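Local atomic coordinates of sensor protein (Pseudomonas syringae pv. tomato, PDB entry 2R8R), a protein that probably works as a membrane-bound sensor histidine kinase of a two-component system, transferring phosphate from ATP to a histidine, and is represented here by its N-terminal KdpD domain. Residues 12-17 against 189-194; 91-96 against 120-125; 128-133 against 145-150; 159-164 against 203-208. All blocks are in the same frame, centred on the assembly; numbering follows the deposited sequence.

Contact 1 of 4, residues 12-17 against 189-194. With SO4 (sulfate ion), chain C.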
loop_
_atom_site.group_PDB
_atom_site.type_symbol
_atom_site.label_atom_id
_atom_site.label_comp_id
_atom_site.label_asym_id
_atom_site.label_seq_id
_atom_site.Cartn_x
_atom_site.Cartn_y
_atom_site.Cartn_z
ATOM N N GLY A 12 5.169 -1.111 6.326
ATOM C CA GLY A 12 6.104 -0.030 6.585
ATOM C C GLY A 12 5.586 0.891 7.682
ATOM O O GLY A 12 4.393 0.881 7.971
ATOM N N ALA A 13 6.491 1.700 8.269
ATOM C CA ALA A 13 6.166 2.679 9.326
ATOM C C ALA A 13 5.496 3.968 8.792
ATOM O O ALA A 13 4.754 4.634 9.506
ATOM C CB ALA A 13 7.439 3.058 10.091
ATOM N N ALA A 14 5.767 4.305 7.529
ATOM C CA ALA A 14 5.397 5.590 6.975
ATOM C C ALA A 14 5.609 5.579 5.482
ATOM O O ALA A 14 6.305 4.700 4.953
ATOM C CB ALA A 14 6.270 6.778 7.624
ATOM N N PRO A 15 5.025 6.579 4.796
ATOM C CA PRO A 15 5.342 6.897 3.428
ATOM C C PRO A 15 6.851 7.186 3.263
ATOM O O PRO A 15 7.448 7.886 4.092
ATOM C CB PRO A 15 4.504 8.174 3.179
ATOM C CG PRO A 15 3.391 8.088 4.095
ATOM C CD PRO A 15 3.969 7.464 5.318
ATOM N N GLY A 16 7.436 6.632 2.209
ATOM C CA GLY A 16 8.809 6.897 1.856
ATOM C C GLY A 16 9.810 5.865 2.311
ATOM O O GLY A 16 10.981 6.042 2.070
ATOM N N VAL A 17 9.368 4.786 2.957
ATOM C CA VAL A 17 10.294 3.764 3.458
ATOM C C VAL A 17 10.713 2.736 2.407
ATOM O O VAL A 17 11.669 1.999 2.618
ATOM C CB VAL A 17 9.766 3.076 4.759
ATOM C CG1 VAL A 17 9.648 4.122 5.875
ATOM C CG2 VAL A 17 8.430 2.275 4.506
ATOM N N ASP A 189 3.902 18.228 8.115
ATOM C CA ASP A 189 4.828 18.749 9.131
ATOM C C ASP A 189 4.536 18.173 10.511
ATOM O O ASP A 189 5.455 17.883 11.256
ATOM C CB ASP A 189 4.865 20.288 9.140
ATOM C CG ASP A 189 5.533 20.866 7.878
ATOM O OD1 ASP A 189 5.779 20.102 6.904
ATOM O OD2 ASP A 189 5.801 22.091 7.834
ATOM N N ALA A 190 3.256 17.974 10.828
ATOM C CA ALA A 190 2.832 17.429 12.137
ATOM C C ALA A 190 3.166 15.936 12.250
ATOM O O ALA A 190 3.412 15.417 13.326
ATOM C CB ALA A 190 1.309 17.700 12.393
ATOM N N PHE A 191 3.229 15.261 11.128
ATOM C CA PHE A 191 3.436 13.818 11.100
ATOM C C PHE A 191 4.902 13.404 11.097
ATOM O O PHE A 191 5.339 12.554 11.880
ATOM C CB PHE A 191 2.787 13.292 9.831
ATOM C CG PHE A 191 2.700 11.793 9.776
ATOM C CD1 PHE A 191 1.620 11.131 10.340
ATOM C CD2 PHE A 191 3.704 11.053 9.149
ATOM C CE1 PHE A 191 1.551 9.752 10.315
ATOM C CE2 PHE A 191 3.635 9.670 9.092
ATOM C CZ PHE A 191 2.550 9.016 9.680
ATOM N N PHE A 192 5.635 13.972 10.155
ATOM C CA PHE A 192 7.025 13.622 9.907
ATOM C C PHE A 192 7.915 14.417 10.817
ATOM O O PHE A 192 8.454 15.464 10.432
ATOM C CB PHE A 192 7.420 13.894 8.451
ATOM C CG PHE A 192 6.854 12.920 7.509
ATOM C CD1 PHE A 192 7.562 11.803 7.147
ATOM C CD2 PHE A 192 5.589 13.107 6.980
ATOM C CE1 PHE A 192 7.025 10.871 6.256
ATOM C CE2 PHE A 192 5.054 12.162 6.095
ATOM C CZ PHE A 192 5.794 11.039 5.757
ATOM N N THR A 193 8.027 13.914 12.038
ATOM C CA THR A 193 9.046 14.323 12.967
ATOM C C THR A 193 9.827 13.087 13.390
ATOM O O THR A 193 9.415 11.953 13.173
ATOM C CB THR A 193 8.431 15.056 14.202
ATOM O OG1 THR A 193 7.660 14.125 14.963
ATOM C CG2 THR A 193 7.555 16.249 13.757
ATOM N N GLN A 194 10.988 13.326 13.962
ATOM C CA GLN A 194 11.875 12.279 14.477
ATOM C C GLN A 194 11.148 11.448 15.520
ATOM O O GLN A 194 11.165 10.232 15.488
ATOM C CB GLN A 194 13.119 12.974 15.083
ATOM C CG GLN A 194 14.159 12.072 15.737
ATOM C CD GLN A 194 14.806 11.094 14.769
ATOM O OE1 GLN A 194 15.037 11.412 13.605
ATOM N NE2 GLN A 194 15.118 9.903 15.258
HETATM S S SO4 C . 6.812 3.883 0.051
HETATM O O1 SO4 C . 5.864 4.927 0.327
HETATM O O2 SO4 C . 8.061 4.339 -0.467
HETATM O O3 SO4 C . 6.894 3.225 1.359
HETATM O O4 SO4 C . 6.298 3.084 -1.071
#

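Contact 2 of 4, residues 91-96 against 120-125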
loop_
_atom_site.group_PDB
_atom_site.type_symbol
_atom_site.label_atom_id
_atom_site.label_comp_id
_atom_site.label_asym_id
_atom_site.label_seq_id
_atom_site.Cartn_x
_atom_site.Cartn_y
_atom_site.Cartn_z
ATOM N N ASP A 91 -1.162 -1.625 -4.505
ATOM C CA ASP A 91 -0.746 -0.653 -3.495
ATOM C C ASP A 91 -1.898 -0.281 -2.576
ATOM O O ASP A 91 -3.050 -0.291 -2.987
ATOM C CB ASP A 91 -0.137 0.607 -4.142
ATOM C CG ASP A 91 1.385 0.614 -4.076
ATOM O OD1 ASP A 91 1.940 0.313 -2.985
ATOM O OD2 ASP A 91 2.026 0.938 -5.098
ATOM N N GLU A 92 -1.581 -0.015 -1.315
ATOM C CA GLU A 92 -2.502 0.626 -0.388
ATOM C C GLU A 92 -3.709 -0.196 0.067
ATOM O O GLU A 92 -4.849 0.074 -0.314
ATOM C CB GLU A 92 -2.884 2.018 -0.906
ATOM C CG GLU A 92 -1.617 2.895 -0.904
ATOM C CD GLU A 92 -1.772 4.316 -1.443
ATOM O OE1 GLU A 92 -2.934 4.791 -1.653
ATOM O OE2 GLU A 92 -0.689 4.950 -1.638
ATOM N N LEU A 93 -3.411 -1.160 0.940
ATOM C CA LEU A 93 -4.342 -2.170 1.427
ATOM C C LEU A 93 -5.543 -1.571 2.206
ATOM O O LEU A 93 -6.656 -2.136 2.180
ATOM C CB LEU A 93 -3.550 -3.138 2.336
ATOM C CG LEU A 93 -4.212 -4.292 3.090
ATOM C CD1 LEU A 93 -4.995 -5.275 2.168
ATOM C CD2 LEU A 93 -3.150 -5.017 3.894
ATOM N N ALA A 94 -5.289 -0.468 2.913
ATOM C CA ALA A 94 -6.306 0.323 3.652
ATOM C C ALA A 94 -7.152 1.332 2.837
ATOM O O ALA A 94 -8.042 1.946 3.381
ATOM C CB ALA A 94 -5.646 1.057 4.827
ATOM N N HIS A 95 -6.890 1.482 1.553
ATOM C CA HIS A 95 -7.658 2.370 0.696
ATOM C C HIS A 95 -9.174 2.186 0.743
ATOM O O HIS A 95 -9.716 1.062 0.657
ATOM C CB HIS A 95 -7.151 2.190 -0.725
ATOM C CG HIS A 95 -7.768 3.096 -1.747
ATOM N ND1 HIS A 95 -7.347 4.395 -1.948
ATOM C CD2 HIS A 95 -8.681 2.848 -2.709
ATOM C CE1 HIS A 95 -8.011 4.917 -2.967
ATOM N NE2 HIS A 95 -8.831 3.999 -3.438
ATOM N N THR A 96 -9.858 3.312 0.864
ATOM C CA THR A 96 -11.312 3.382 0.743
ATOM C C THR A 96 -11.609 3.734 -0.707
ATOM O O THR A 96 -11.122 4.744 -1.199
ATOM C CB THR A 96 -11.888 4.439 1.722
ATOM O OG1 THR A 96 -11.708 3.961 3.060
ATOM C CG2 THR A 96 -13.394 4.692 1.496
ATOM N N VAL A 120 -1.908 -12.054 -4.453
ATOM C CA VAL A 120 -1.825 -10.623 -4.317
ATOM C C VAL A 120 -0.627 -10.165 -3.490
ATOM O O VAL A 120 -0.356 -10.699 -2.408
ATOM C CB VAL A 120 -3.133 -10.001 -3.737
ATOM C CG1 VAL A 120 -2.934 -8.494 -3.581
ATOM C CG2 VAL A 120 -4.374 -10.297 -4.647
ATOM N N TYR A 121 0.096 -9.174 -4.020
ATOM C CA TYR A 121 1.106 -8.409 -3.240
ATOM C C TYR A 121 0.484 -7.050 -2.947
ATOM O O TYR A 121 -0.181 -6.472 -3.802
ATOM C CB TYR A 121 2.405 -8.180 -4.035
ATOM C CG TYR A 121 3.343 -9.373 -4.229
ATOM C CD1 TYR A 121 3.009 -10.648 -3.819
ATOM C CD2 TYR A 121 4.586 -9.197 -4.872
ATOM C CE1 TYR A 121 3.873 -11.734 -4.029
ATOM C CE2 TYR A 121 5.454 -10.268 -5.069
ATOM C CZ TYR A 121 5.091 -11.535 -4.633
ATOM O OH TYR A 121 5.973 -12.581 -4.821
ATOM N N THR A 122 0.679 -6.562 -1.728
ATOM C CA THR A 122 0.105 -5.280 -1.311
ATOM C C THR A 122 1.039 -4.549 -0.364
ATOM O O THR A 122 1.964 -5.129 0.174
ATOM C CB THR A 122 -1.349 -5.455 -0.678
ATOM O OG1 THR A 122 -2.013 -4.185 -0.634
ATOM C CG2 THR A 122 -1.313 -6.064 0.736
ATOM N N THR A 123 0.799 -3.259 -0.196
ATOM C CA THR A 123 1.566 -2.420 0.730
ATOM C C THR A 123 0.613 -1.764 1.721
ATOM O O THR A 123 -0.540 -1.479 1.395
ATOM C CB THR A 123 2.309 -1.348 -0.029
ATOM O OG1 THR A 123 1.346 -0.491 -0.630
ATOM C CG2 THR A 123 3.195 -1.981 -1.129
ATOM N N VAL A 124 1.087 -1.547 2.944
ATOM C CA VAL A 124 0.344 -0.793 3.905
ATOM C C VAL A 124 1.299 -0.155 4.914
ATOM O O VAL A 124 2.305 -0.768 5.295
ATOM C CB VAL A 124 -0.679 -1.683 4.623
ATOM C CG1 VAL A 124 0.012 -2.632 5.669
ATOM C CG2 VAL A 124 -1.814 -0.822 5.246
ATOM N N ASN A 125 0.966 1.071 5.337
ATOM C CA ASN A 125 1.608 1.715 6.503
ATOM C C ASN A 125 0.936 1.326 7.806
ATOM O O ASN A 125 -0.268 1.154 7.854
ATOM C CB ASN A 125 1.632 3.226 6.357
ATOM C CG ASN A 125 2.603 3.673 5.334
ATOM O OD1 ASN A 125 2.298 4.514 4.470
ATOM N ND2 ASN A 125 3.766 3.086 5.370
#

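Contact 3 of 4, residues 128-133 against 145-150. With SO4 (sulfate ion), chain E.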
loop_
_atom_site.group_PDB
_atom_site.type_symbol
_atom_site.label_atom_id
_atom_site.label_comp_id
_atom_site.label_asym_id
_atom_site.label_seq_id
_atom_site.Cartn_x
_atom_site.Cartn_y
_atom_site.Cartn_z
ATOM N N HIS A 128 -2.630 2.576 9.697
ATOM C CA HIS A 128 -3.963 2.221 9.239
ATOM C C HIS A 128 -4.610 1.113 10.016
ATOM O O HIS A 128 -5.819 0.975 9.991
ATOM C CB HIS A 128 -3.940 1.885 7.749
ATOM C CG HIS A 128 -3.481 3.025 6.901
ATOM N ND1 HIS A 128 -4.280 4.117 6.620
ATOM C CD2 HIS A 128 -2.287 3.264 6.314
ATOM C CE1 HIS A 128 -3.605 4.966 5.872
ATOM N NE2 HIS A 128 -2.391 4.471 5.672
ATOM N N LEU A 129 -3.836 0.339 10.750
ATOM C CA LEU A 129 -4.420 -0.719 11.557
ATOM C C LEU A 129 -5.408 -0.173 12.600
ATOM O O LEU A 129 -5.051 0.720 13.370
ATOM C CB LEU A 129 -3.324 -1.525 12.245
ATOM C CG LEU A 129 -2.514 -2.379 11.265
ATOM C CD1 LEU A 129 -1.372 -3.062 12.003
ATOM C CD2 LEU A 129 -3.436 -3.409 10.567
ATOM N N GLU A 130 -6.618 -0.750 12.634
ATOM C CA GLU A 130 -7.677 -0.331 13.571
ATOM C C GLU A 130 -7.238 -0.212 15.036
ATOM O O GLU A 130 -7.451 0.819 15.672
ATOM C CB GLU A 130 -8.874 -1.288 13.490
ATOM C CG GLU A 130 -10.022 -0.772 12.655
ATOM C CD GLU A 130 -11.094 -1.831 12.401
ATOM O OE1 GLU A 130 -11.166 -2.853 13.127
ATOM O OE2 GLU A 130 -11.863 -1.637 11.447
ATOM N N SER A 131 -6.616 -1.279 15.546
ATOM C CA SER A 131 -6.108 -1.337 16.925
ATOM C C SER A 131 -5.173 -0.188 17.316
ATOM O O SER A 131 -5.042 0.120 18.498
ATOM C CB SER A 131 -5.356 -2.643 17.129
ATOM O OG SER A 131 -4.248 -2.711 16.240
ATOM N N LEU A 132 -4.532 0.430 16.319
ATOM C CA LEU A 132 -3.519 1.482 16.501
ATOM C C LEU A 132 -4.036 2.914 16.192
ATOM O O LEU A 132 -3.257 3.866 16.288
ATOM C CB LEU A 132 -2.301 1.164 15.586
ATOM C CG LEU A 132 -1.491 -0.117 15.888
ATOM C CD1 LEU A 132 -0.293 -0.321 14.931
ATOM C CD2 LEU A 132 -1.006 -0.125 17.366
ATOM N N ASN A 133 -5.314 3.073 15.819
ATOM C CA ASN A 133 -5.841 4.388 15.340
ATOM C C ASN A 133 -5.649 5.516 16.370
ATOM O O ASN A 133 -5.129 6.588 16.034
ATOM C CB ASN A 133 -7.341 4.288 14.957
ATOM C CG ASN A 133 -7.844 5.490 14.116
ATOM O OD1 ASN A 133 -8.502 6.423 14.635
ATOM N ND2 ASN A 133 -7.564 5.455 12.813
ATOM N N ARG A 145 -8.093 8.316 8.771
ATOM C CA ARG A 145 -9.435 8.102 8.244
ATOM C C ARG A 145 -9.631 6.798 7.449
ATOM O O ARG A 145 -10.734 6.266 7.427
ATOM C CB ARG A 145 -9.835 9.282 7.358
ATOM C CG ARG A 145 -10.028 10.556 8.141
ATOM C CD ARG A 145 -10.087 11.760 7.236
ATOM N NE ARG A 145 -9.831 12.964 8.008
ATOM C CZ ARG A 145 -10.709 13.552 8.806
ATOM N NH1 ARG A 145 -11.927 13.074 8.951
ATOM N NH2 ARG A 145 -10.354 14.636 9.463
ATOM N N GLU A 146 -8.593 6.325 6.760
ATOM C CA GLU A 146 -8.657 5.031 6.063
ATOM C C GLU A 146 -8.055 3.987 7.020
ATOM O O GLU A 146 -6.856 4.004 7.292
ATOM C CB GLU A 146 -7.894 5.086 4.726
ATOM C CG GLU A 146 -8.531 5.973 3.628
ATOM C CD GLU A 146 -7.781 5.911 2.301
ATOM O OE1 GLU A 146 -6.520 6.013 2.359
ATOM O OE2 GLU A 146 -8.415 5.775 1.207
ATOM N N THR A 147 -8.888 3.112 7.556
ATOM C CA THR A 147 -8.430 2.073 8.466
ATOM C C THR A 147 -8.591 0.663 7.854
ATOM O O THR A 147 -9.306 0.457 6.862
ATOM C CB THR A 147 -9.197 2.088 9.793
ATOM O OG1 THR A 147 -10.581 1.873 9.514
ATOM C CG2 THR A 147 -9.004 3.406 10.577
ATOM N N LEU A 148 -7.888 -0.282 8.475
ATOM C CA LEU A 148 -7.812 -1.697 8.051
ATOM C C LEU A 148 -8.066 -2.591 9.278
ATOM O O LEU A 148 -7.463 -2.391 10.327
ATOM C CB LEU A 148 -6.419 -1.995 7.453
ATOM C CG LEU A 148 -6.190 -3.407 6.932
ATOM C CD1 LEU A 148 -6.994 -3.587 5.604
ATOM C CD2 LEU A 148 -4.683 -3.757 6.802
ATOM N N PRO A 149 -9.001 -3.540 9.176
ATOM C CA PRO A 149 -9.138 -4.437 10.324
ATOM C C PRO A 149 -7.871 -5.243 10.481
ATOM O O PRO A 149 -7.281 -5.710 9.472
ATOM C CB PRO A 149 -10.347 -5.326 9.962
ATOM C CG PRO A 149 -11.093 -4.562 8.934
ATOM C CD PRO A 149 -9.998 -3.844 8.140
ATOM N N ASP A 150 -7.430 -5.371 11.725
ATOM C CA ASP A 150 -6.183 -6.069 12.005
ATOM C C ASP A 150 -6.165 -7.488 11.409
ATOM O O ASP A 150 -5.141 -7.935 10.905
ATOM C CB ASP A 150 -5.938 -6.108 13.501
ATOM C CG ASP A 150 -5.727 -4.727 14.085
ATOM O OD1 ASP A 150 -6.554 -3.841 13.795
ATOM O OD2 ASP A 150 -4.738 -4.532 14.832
HETATM S S SO4 E . -7.290 15.837 10.732
HETATM O O1 SO4 E . -7.245 17.144 10.098
HETATM O O2 SO4 E . -6.201 15.629 11.671
HETATM O O3 SO4 E . -8.526 15.685 11.529
HETATM O O4 SO4 E . -7.165 14.896 9.626
HETATM O O HOH W 1 -11.321 -0.801 9.043
#

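Contact 4 of 4, residues 159-164 against 203-208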
loop_
_atom_site.group_PDB
_atom_site.type_symbol
_atom_site.label_atom_id
_atom_site.label_comp_id
_atom_site.label_asym_id
_atom_site.label_seq_id
_atom_site.Cartn_x
_atom_site.Cartn_y
_atom_site.Cartn_z
ATOM N N LEU A 159 4.096 -11.736 5.460
ATOM C CA LEU A 159 4.260 -10.350 5.804
ATOM C C LEU A 159 5.739 -10.018 5.799
ATOM O O LEU A 159 6.544 -10.742 6.411
ATOM C CB LEU A 159 3.637 -10.059 7.186
ATOM C CG LEU A 159 3.659 -8.579 7.612
ATOM C CD1 LEU A 159 2.246 -8.024 7.711
ATOM C CD2 LEU A 159 4.362 -8.422 8.930
ATOM N N VAL A 160 6.117 -8.949 5.111
ATOM C CA VAL A 160 7.497 -8.473 5.168
ATOM C C VAL A 160 7.560 -7.035 5.654
ATOM O O VAL A 160 6.832 -6.167 5.148
ATOM C CB VAL A 160 8.274 -8.710 3.811
ATOM C CG1 VAL A 160 7.600 -8.076 2.670
ATOM C CG2 VAL A 160 9.699 -8.239 3.903
ATOM N N LEU A 161 8.398 -6.793 6.670
ATOM C CA LEU A 161 8.713 -5.425 7.140
ATOM C C LEU A 161 9.760 -4.735 6.283
ATOM O O LEU A 161 10.856 -5.259 6.087
ATOM C CB LEU A 161 9.187 -5.457 8.612
ATOM C CG LEU A 161 9.447 -4.122 9.324
ATOM C CD1 LEU A 161 8.179 -3.272 9.344
ATOM C CD2 LEU A 161 10.041 -4.393 10.766
ATOM N N ILE A 162 9.385 -3.578 5.729
ATOM C CA ILE A 162 10.280 -2.721 4.967
ATOM C C ILE A 162 10.625 -1.588 5.941
ATOM O O ILE A 162 9.767 -0.814 6.357
ATOM C CB ILE A 162 9.640 -2.202 3.660
ATOM C CG1 ILE A 162 9.119 -3.388 2.828
ATOM C CG2 ILE A 162 10.591 -1.258 2.879
ATOM C CD1 ILE A 162 10.165 -4.309 2.347
ATOM N N ASP A 163 11.892 -1.553 6.335
ATOM C CA ASP A 163 12.353 -0.711 7.421
ATOM C C ASP A 163 13.272 0.388 6.855
ATOM O O ASP A 163 13.942 0.197 5.849
ATOM C CB ASP A 163 13.072 -1.593 8.445
ATOM C CG ASP A 163 13.576 -0.841 9.644
ATOM O OD1 ASP A 163 12.839 -0.013 10.225
ATOM O OD2 ASP A 163 14.705 -1.144 10.057
ATOM N N LEU A 164 13.269 1.535 7.502
ATOM C CA LEU A 164 14.133 2.642 7.155
ATOM C C LEU A 164 14.307 3.500 8.401
ATOM O O LEU A 164 13.325 3.820 9.048
ATOM C CB LEU A 164 13.515 3.441 5.997
ATOM C CG LEU A 164 14.462 4.430 5.306
ATOM C CD1 LEU A 164 15.451 3.688 4.356
ATOM C CD2 LEU A 164 13.719 5.540 4.618
HETATM N N MSE A 203 6.058 0.617 16.195
HETATM C CA MSE A 203 4.759 -0.008 15.928
HETATM C C MSE A 203 4.820 -1.023 14.793
HETATM O O MSE A 203 4.295 -2.119 14.909
HETATM C CB MSE A 203 3.693 1.056 15.591
HETATM C CG MSE A 203 3.151 1.761 16.826
HETATM SE SE MSE A 203 1.787 3.085 16.454
HETATM C CE MSE A 203 2.666 4.691 17.090
ATOM N N ALA A 204 5.448 -0.642 13.690
ATOM C CA ALA A 204 5.602 -1.546 12.545
ATOM C C ALA A 204 6.366 -2.806 12.986
ATOM O O ALA A 204 5.998 -3.925 12.643
ATOM C CB ALA A 204 6.334 -0.819 11.375
HETATM N N MSE A 205 7.436 -2.620 13.750
HETATM C CA MSE A 205 8.226 -3.765 14.212
HETATM C C MSE A 205 7.450 -4.644 15.174
HETATM O O MSE A 205 7.486 -5.857 15.063
HETATM C CB MSE A 205 9.532 -3.312 14.850
HETATM C CG MSE A 205 10.590 -3.044 13.810
HETATM SE SE MSE A 205 12.190 -2.405 14.619
HETATM C CE MSE A 205 13.391 -2.167 13.053
ATOM N N GLN A 206 6.759 -4.029 16.128
ATOM C CA GLN A 206 5.925 -4.770 17.062
ATOM C C GLN A 206 4.812 -5.501 16.310
ATOM O O GLN A 206 4.526 -6.654 16.592
ATOM C CB GLN A 206 5.334 -3.829 18.090
ATOM C CG GLN A 206 6.319 -3.317 19.150
ATOM C CD GLN A 206 5.693 -2.212 20.026
ATOM O OE1 GLN A 206 4.670 -1.600 19.654
ATOM N NE2 GLN A 206 6.319 -1.937 21.178
ATOM N N THR A 207 4.183 -4.828 15.347
ATOM C CA THR A 207 3.223 -5.478 14.448
ATOM C C THR A 207 3.819 -6.690 13.719
ATOM O O THR A 207 3.211 -7.753 13.730
ATOM C CB THR A 207 2.640 -4.505 13.407
ATOM O OG1 THR A 207 1.994 -3.412 14.077
ATOM C CG2 THR A 207 1.591 -5.233 12.460
ATOM N N ALA A 208 5.004 -6.526 13.118
ATOM C CA ALA A 208 5.654 -7.613 12.371
ATOM C C ALA A 208 6.053 -8.789 13.255
ATOM O O ALA A 208 6.025 -9.946 12.792
ATOM C CB ALA A 208 6.871 -7.114 11.571
#

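Contact 1 of 4, residues 12-17 against 189-194
A chi1 of -74° sets CG of Phe192 opposite its carbonyl carbon and sends the ring to Pro15, while the chi1 of Phe191, -170°, swings that ring to Ala14. Two neighbouring aromatics thus meet two neighbouring loop residues. Phe191 takes the methyl at its edge, with CE2 4.2 Å from Ala14 CB. The Phe192 ring has Pro15 O near its plane, 3.7 Å from CE1, and its CZ lies 4.0 Å from Pro15 CD. Within the aromatic pair, Phe191 CD2 lies over one face of the Phe192 ring, offset toward the rim. The loop 12-17 leads from strand 7-12 to helix 19-32, and its sequence and shape fit a P-loop (Walker A), in keeping with the P-loop NTPase clan of this domain. A sulfate, probably from the crystallisation liquor, lies against the loop backbone: Gly16 N donates to its O1 over 3.0 Å at 173°, and Gly18 N, Lys19 NZ and Thr20 N also bind the ion, consistent with a nucleotide phosphate site. The turn at Ala14-Val17 is type II. Leu197 of helix 194-209 touches both Ala14 and Phe192, and Leu173 of helix 166-174 also packs on Phe192.

Contact 2 of 4, residues 91-96 against 120-125
The flat group that meets the strand is the carboxylate of Asp91. Its OD1 receives Thr123 OG1 over 2.6 Å on the anti lone pair, the one turned away from OD2. OD1 is also hydrogen-bonded to Thr20 OG1 of the probable P-loop, and OD2 to Glu43 N, so both oxygens are engaged. Asp91 follows directly on strand 87-90, a hydrophobic run which, with Asp91 and Glu92 after it, resembles a Walker B motif; in P-loop NTPases the aspartate of that motif commonly bonds to the P-loop threonine or serine, as here.

The same Thr123 hydroxyl accepts Glu92 N at 3.0 Å with an N-H...O angle of 167°. Its chi1 of 65° places OG1 between the backbone N and carbonyl carbon, facing the loop. One residue on, Leu93 N donates to Thr123 O over 2.9 Å. A type I turn, Glu92 to His95, then carries the loop off the strand.

Beside these bonds, Leu93 crosses Thr122 at about a right angle, CD2 lying 3.8 Å from Thr122 CG2, and Leu93 CB rests 3.9 Å from Val124 CB. Thr122 OG1 bonds to Val90 O. Thr123 OG1 donates to the carboxylate while accepting from a backbone amide; the two bonds restrict its rotation, which is consistent with a role in positioning Asp91 OD1 beside Thr20.

Contact 3 of 4, residues 128-133 against 145-150
Leu129 and Leu148 form a single bridge of parallel type: Leu148 N donates to His128 O over 2.9 Å, and Leu148 O accepts Glu130 N over 3.0 Å. The bridge ties the segment after central strand 119-125 to the one after helix 133-140, closing the short excursion that contains this helix in a P-loop-type alpha/beta domain. Thr147 CA also approaches His128 O as a CA-H...O contact.

Among the side chains, the His128 ring donates from ND1 to Glu146 O over 2.7 Å, the acceptor at the ring edge and 7° out of its plane, which orients the ring. Glu146 OE2 bonds to Thr96 N, outside the two segments. Leu129 and Leu148 lie side by side and point the same way, with their CD2 atoms 4.0 Å apart; Leu148 also packs on Trp107 of helix 106-115, and Leu129 on Thr207 of helix 194-209. Glu130 crosses Thr147 at about a right angle and passes its carboxylate at a slant across Pro149.

At the far end Asp150 grips the turn that starts at Leu129. Its OD1 takes Ser131 N on the syn lone pair at 3.1 Å and 171°; Ser131 OG donates to OD2, though the modelled length is too short to be trusted. One water spans the two segments, donating to Glu130 OE2 at 2.6 Å and lying 2.8 Å from Thr147 OG1.

Contact 4 of 4, residues 159-164 against 203-208
Apolar contacts carry this interface, and Leu161 makes most of them. With CG anti to N (chi1 -175°) its side chain is directed to the helix, and a chi2 of 59° sets the two methyls on it: CD1 is 3.7 Å from Ala204 CB, and CD2 is 3.4 Å from Met205 CG, tighter than usual for two carbons. The leucine crosses the Met205 side chain at about a right angle. Closer to its backbone, Leu161 CB lies 4.1 Å from the methyl CB of Ala208, one helical turn past Ala204. Leu159, two residues earlier in the strand, meets the same methyl, its CD2 3.9 Å from Ala208 CB.

A second kind of contact is mixed. The extended chain of Met205, modelled as selenomethionine, ends against Asp163, with CE 3.4 Å from OD2. That carboxylate finds its salt-bridge partner in Arg201, on the same helix as Met205, whose NE meets Asp163 OD1.

The helix also bonds to itself: Thr207 OG1 donates to Met203 O over 2.8 Å, while Thr207 N reaches that oxygen from the other face of the carbonyl plane.

The axes of strand 159-161 and helix 203-208 approach to 9.1 Å, their directions 149° apart, so strand and helix run roughly antiparallel. The strand is an outermost member of the parallel sheet, bonded to strand 7-12; helix 194-209 covers it on one side, with Met203 packing on helix 133-140 and Thr207 on Leu11 of strand 7-12.

In the fold
All four contacts belong to one P-loop NTPase-like domain, built round the parallel sheet 37-39, 87-90, 119-125, 7-12, 158-161. Of the four, contact 1 closes the longest loop and encloses contacts 2 and 3, which follow one another; contact 4 crosses it in chain order. Contacts 2 and 3 are neighbours, with centres about 12 Å apart, joined by Leu93 against Leu148. Contacts 1 and 2, about 17 Å between centres, meet where Gly12 and Val124 pair adjacent strands; strand 119-125 lies between strand 7-12, leading to the putative Walker A loop, and strand 87-90, leading to Walker B-like Asp91. Contact 4 lies about 14 Å from contact 1 between centres, and helix 194-209, following helix 185-191, links the two and also reaches contact 3.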